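PDB 4GLK: AbiQ from Lactococcus lactis, which acts as the endoribonuclease toxin of a type III toxin-antitoxin system against phage and is neutralised by its cognate RNA antitoxin, AntiQ. Local coordinates for residues R73-L84 with M114-S124. The protein carries 1 engineered substitution. Residues are numbered along the deposited sequence; the frame is centred on the assembly and turned at random.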
loop_
_atom_site.group_PDB
_atom_site.type_symbol
_atom_site.label_atom_id
_atom_site.label_comp_id
_atom_site.label_asym_id
_atom_site.label_seq_id
_atom_site.Cartn_x
_atom_site.Cartn_y
_atom_site.Cartn_z
ATOM N N ARG A 73 10.390 -5.049 -0.513
ATOM C CA ARG A 73 11.405 -4.257 -1.209
ATOM C C ARG A 73 11.252 -4.418 -2.723
ATOM O O ARG A 73 11.124 -5.529 -3.227
ATOM C CB ARG A 73 12.790 -4.691 -0.743
ATOM C CG ARG A 73 13.013 -4.486 0.744
ATOM C CD ARG A 73 14.310 -5.117 1.184
ATOM N NE ARG A 73 15.465 -4.501 0.531
ATOM C CZ ARG A 73 16.659 -5.071 0.435
ATOM N NH1 ARG A 73 16.865 -6.286 0.924
ATOM N NH2 ARG A 73 17.654 -4.435 -0.167
ATOM N N LEU A 74 11.210 -3.308 -3.438
ATOM C CA LEU A 74 11.012 -3.330 -4.891
ATOM C C LEU A 74 12.356 -3.226 -5.562
ATOM O O LEU A 74 13.234 -2.520 -5.070
ATOM C CB LEU A 74 10.114 -2.166 -5.338
ATOM C CG LEU A 74 8.573 -2.267 -5.234
ATOM C CD1 LEU A 74 8.067 -3.581 -4.637
ATOM C CD2 LEU A 74 7.996 -1.052 -4.538
ATOM N N PHE A 75 12.540 -3.970 -6.642
ATOM C CA PHE A 75 13.783 -3.985 -7.397
ATOM C C PHE A 75 13.495 -3.754 -8.865
ATOM O O PHE A 75 12.330 -3.650 -9.249
ATOM C CB PHE A 75 14.557 -5.299 -7.143
ATOM C CG PHE A 75 14.910 -5.487 -5.684
ATOM C CD1 PHE A 75 16.016 -4.848 -5.130
ATOM C CD2 PHE A 75 14.104 -6.258 -4.849
ATOM C CE1 PHE A 75 16.304 -4.975 -3.766
ATOM C CE2 PHE A 75 14.422 -6.423 -3.496
ATOM C CZ PHE A 75 15.521 -5.780 -2.967
ATOM N N GLU A 76 14.548 -3.646 -9.672
ATOM C CA GLU A 76 14.406 -3.417 -11.098
ATOM C C GLU A 76 14.580 -4.727 -11.839
ATOM O O GLU A 76 15.578 -5.387 -11.632
ATOM C CB GLU A 76 15.448 -2.383 -11.557
ATOM C CG GLU A 76 15.399 -2.032 -13.017
ATOM C CD GLU A 76 16.322 -0.911 -13.434
ATOM O OE1 GLU A 76 17.153 -0.450 -12.625
ATOM O OE2 GLU A 76 16.227 -0.499 -14.604
ATOM N N ILE A 77 13.634 -5.118 -12.693
ATOM C CA ILE A 77 13.812 -6.359 -13.473
ATOM C C ILE A 77 14.892 -6.129 -14.537
ATOM O O ILE A 77 14.863 -5.129 -15.234
ATOM C CB ILE A 77 12.479 -6.843 -14.068
ATOM C CG1 ILE A 77 11.720 -7.657 -13.009
ATOM C CG2 ILE A 77 12.674 -7.660 -15.365
ATOM C CD1 ILE A 77 10.308 -7.663 -13.204
ATOM N N GLY A 78 15.846 -7.046 -14.632
ATOM C CA GLY A 78 16.984 -6.885 -15.528
ATOM C C GLY A 78 18.099 -6.050 -14.931
ATOM O O GLY A 78 19.036 -5.674 -15.614
ATOM N N ASN A 79 17.982 -5.736 -13.631
ATOM C CA ASN A 79 18.946 -4.990 -12.832
ATOM C C ASN A 79 18.503 -5.182 -11.388
ATOM O O ASN A 79 18.313 -4.223 -10.657
ATOM C CB ASN A 79 18.923 -3.500 -13.225
ATOM C CG ASN A 79 19.989 -2.623 -12.587
ATOM O OD1 ASN A 79 20.956 -3.090 -12.010
ATOM N ND2 ASN A 79 19.797 -1.325 -12.659
ATOM N N ILE A 80 18.339 -6.460 -11.002
ATOM C CA ILE A 80 17.733 -6.960 -9.762
ATOM C C ILE A 80 18.359 -6.496 -8.452
ATOM O O ILE A 80 17.710 -6.579 -7.416
ATOM C CB ILE A 80 17.503 -8.494 -9.851
ATOM C CG1 ILE A 80 16.237 -8.924 -9.110
ATOM C CG2 ILE A 80 18.748 -9.313 -9.425
ATOM C CD1 ILE A 80 14.924 -8.752 -9.893
ATOM N N ASN A 81 19.611 -6.022 -8.495
ATOM C CA ASN A 81 20.312 -5.523 -7.320
ATOM C C ASN A 81 20.156 -4.023 -7.103
ATOM O O ASN A 81 20.696 -3.489 -6.140
ATOM C CB ASN A 81 21.783 -5.931 -7.353
ATOM C CG ASN A 81 21.953 -7.399 -7.134
ATOM O OD1 ASN A 81 21.560 -7.936 -6.103
ATOM N ND2 ASN A 81 22.398 -8.097 -8.148
ATOM N N ASN A 82 19.399 -3.360 -7.977
ATOM C CA ASN A 82 19.107 -1.930 -7.864
ATOM C C ASN A 82 17.725 -1.734 -7.172
ATOM O O ASN A 82 16.700 -2.034 -7.788
ATOM C CB ASN A 82 19.159 -1.252 -9.243
ATOM C CG ASN A 82 18.755 0.204 -9.238
ATOM O OD1 ASN A 82 19.210 0.988 -8.418
ATOM N ND2 ASN A 82 17.881 0.594 -10.157
ATOM N N PRO A 83 17.693 -1.295 -5.885
ATOM C CA PRO A 83 16.396 -1.114 -5.195
ATOM C C PRO A 83 15.638 0.107 -5.713
ATOM O O PRO A 83 16.252 1.115 -6.044
ATOM C CB PRO A 83 16.785 -0.999 -3.713
ATOM C CG PRO A 83 18.174 -0.492 -3.718
ATOM C CD PRO A 83 18.828 -0.915 -5.014
ATOM N N LEU A 84 14.310 0.007 -5.821
ATOM C CA LEU A 84 13.448 1.044 -6.403
ATOM C C LEU A 84 12.467 1.672 -5.414
ATOM O O LEU A 84 12.002 2.792 -5.639
ATOM C CB LEU A 84 12.667 0.409 -7.572
ATOM C CG LEU A 84 13.131 0.629 -9.030
ATOM C CD1 LEU A 84 14.622 0.551 -9.193
ATOM C CD2 LEU A 84 12.460 -0.359 -9.960
ATOM N N MET A 114 10.591 5.535 -13.453
ATOM C CA MET A 114 10.991 4.670 -12.353
ATOM C C MET A 114 9.746 3.990 -11.773
ATOM O O MET A 114 9.807 2.812 -11.406
ATOM C CB MET A 114 11.723 5.493 -11.288
ATOM C CG MET A 114 12.284 4.658 -10.148
ATOM S SD MET A 114 12.085 5.470 -8.546
ATOM C CE MET A 114 10.317 5.514 -8.403
ATOM N N MET A 115 8.604 4.714 -11.717
ATOM C CA MET A 115 7.342 4.130 -11.245
ATOM C C MET A 115 6.941 2.980 -12.162
ATOM O O MET A 115 6.586 1.915 -11.671
ATOM C CB MET A 115 6.232 5.165 -11.176
ATOM C CG MET A 115 6.468 6.201 -10.119
ATOM S SD MET A 115 4.921 6.948 -9.613
ATOM C CE MET A 115 4.499 5.849 -8.241
ATOM N N GLN A 116 7.083 3.166 -13.486
ATOM C CA GLN A 116 6.781 2.156 -14.497
ATOM C C GLN A 116 7.559 0.870 -14.158
ATOM O O GLN A 116 6.959 -0.204 -14.060
ATOM C CB GLN A 116 7.146 2.706 -15.889
ATOM C CG GLN A 116 6.814 1.793 -17.078
ATOM C CD GLN A 116 7.398 2.258 -18.407
ATOM O OE1 GLN A 116 6.828 2.005 -19.472
ATOM N NE2 GLN A 116 8.563 2.903 -18.396
ATOM N N LYS A 117 8.879 1.023 -13.877
ATOM C CA LYS A 117 9.813 -0.045 -13.511
ATOM C C LYS A 117 9.378 -0.740 -12.224
ATOM O O LYS A 117 9.440 -1.963 -12.155
ATOM C CB LYS A 117 11.249 0.501 -13.390
ATOM C CG LYS A 117 11.834 0.916 -14.732
ATOM C CD LYS A 117 13.191 1.571 -14.586
ATOM C CE LYS A 117 13.847 1.783 -15.933
ATOM N NZ LYS A 117 14.160 0.494 -16.621
ATOM N N GLN A 118 8.913 0.036 -11.221
ATOM C CA GLN A 118 8.396 -0.515 -9.959
ATOM C C GLN A 118 7.172 -1.415 -10.201
ATOM O O GLN A 118 7.062 -2.462 -9.569
ATOM C CB GLN A 118 7.991 0.599 -8.996
ATOM C CG GLN A 118 9.158 1.393 -8.425
ATOM C CD GLN A 118 8.657 2.529 -7.573
ATOM O OE1 GLN A 118 7.720 3.258 -7.937
ATOM N NE2 GLN A 118 9.291 2.725 -6.435
ATOM N N LEU A 119 6.239 -0.975 -11.067
ATOM C CA LEU A 119 5.029 -1.723 -11.435
ATOM C C LEU A 119 5.370 -2.987 -12.199
ATOM O O LEU A 119 4.792 -4.025 -11.889
ATOM C CB LEU A 119 4.082 -0.865 -12.282
ATOM C CG LEU A 119 2.640 -1.343 -12.395
ATOM C CD1 LEU A 119 2.001 -1.554 -11.016
ATOM C CD2 LEU A 119 1.844 -0.331 -13.163
ATOM N N ILE A 120 6.295 -2.926 -13.193
ATOM C CA ILE A 120 6.674 -4.173 -13.888
ATOM C C ILE A 120 7.222 -5.214 -12.880
ATOM O O ILE A 120 6.867 -6.390 -12.971
ATOM C CB ILE A 120 7.488 -4.059 -15.227
ATOM C CG1 ILE A 120 8.940 -4.531 -15.118
ATOM C CG2 ILE A 120 7.346 -2.718 -15.961
ATOM C CD1 ILE A 120 9.289 -5.548 -16.155
ATOM N N TYR A 121 8.026 -4.753 -11.882
ATOM C CA TYR A 121 8.558 -5.631 -10.853
ATOM C C TYR A 121 7.436 -6.205 -9.988
ATOM O O TYR A 121 7.387 -7.408 -9.773
ATOM C CB TYR A 121 9.621 -4.951 -9.988
ATOM C CG TYR A 121 10.183 -5.899 -8.947
ATOM C CD1 TYR A 121 11.038 -6.939 -9.311
ATOM C CD2 TYR A 121 9.806 -5.802 -7.612
ATOM C CE1 TYR A 121 11.514 -7.847 -8.369
ATOM C CE2 TYR A 121 10.256 -6.716 -6.667
ATOM C CZ TYR A 121 11.114 -7.734 -7.048
ATOM O OH TYR A 121 11.611 -8.596 -6.108
ATOM N N MET A 122 6.538 -5.339 -9.521
ATOM C CA MET A 122 5.391 -5.716 -8.684
ATOM C C MET A 122 4.493 -6.743 -9.368
ATOM O O MET A 122 4.107 -7.722 -8.737
ATOM C CB MET A 122 4.602 -4.475 -8.283
ATOM C CG MET A 122 5.318 -3.653 -7.257
ATOM S SD MET A 122 4.282 -2.301 -6.687
ATOM C CE MET A 122 3.083 -3.226 -5.901
ATOM N N LYS A 123 4.240 -6.565 -10.676
ATOM C CA LYS A 123 3.451 -7.518 -11.476
ATOM C C LYS A 123 4.115 -8.885 -11.534
ATOM O O LYS A 123 3.420 -9.887 -11.378
ATOM C CB LYS A 123 3.195 -6.990 -12.895
ATOM C CG LYS A 123 2.146 -5.903 -12.946
ATOM C CD LYS A 123 1.543 -5.853 -14.335
ATOM C CE LYS A 123 0.568 -4.726 -14.479
ATOM N NZ LYS A 123 1.241 -3.445 -14.792
ATOM N N SER A 124 5.470 -8.927 -11.668
ATOM C CA SER A 124 6.244 -10.169 -11.684
ATOM C C SER A 124 6.228 -10.898 -10.326
ATOM O O SER A 124 6.478 -12.106 -10.282
ATOM C CB SER A 124 7.686 -9.901 -12.112
ATOM O OG SER A 124 8.471 -9.382 -11.046
HETATM O O HOH W 1 11.381 -3.390 -13.011
#
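Tyr121 and Phe75 join helix 110-124 to the edge strand 71-76 of the antiparallel sheet, next to the hairpin into strand 79-94. Tyr121 CG lies anti to the backbone N (chi1 -179°), which sends the ring out across the strand. Phe75 N sits over one ring face, 3.4 Å from Tyr121 CD2. Phe75 CB makes a CH-pi contact with the same ring. The two rings form an offset edge-to-face pair, planes at 87°, with the Phe75 edge toward the Tyr121 face. Ile77 CG1 meets the Tyr121 edge in plane, 3.8 Å from Tyr121 CD1, and Ile77 CD1 reaches Ile120 CD1. On the sheet side, Leu74 CD1 packs on Met122 CG at 3.8 Å.

Polar links flank this packing. Lys117 NZ forms a salt bridge with Glu76 OE2 at 3.1 Å, on the anti side and tilted out of the carboxylate plane. Glu76 OE1 accepts from Asn79 ND2 and Asn82 ND2, which ties the carboxylate to the turns. A water bridges Ile77 N and Lys117 O. Gln118 NE2 gives Leu84 O a weak bond of 2.8 Å, and Gln118 CG packs on Leu84 CB. The axis of helix 114-124 crosses that of strand 73-76 at 108°, laying the helix across the outermost strand of the SH3-like ToxN/AbiQ fold.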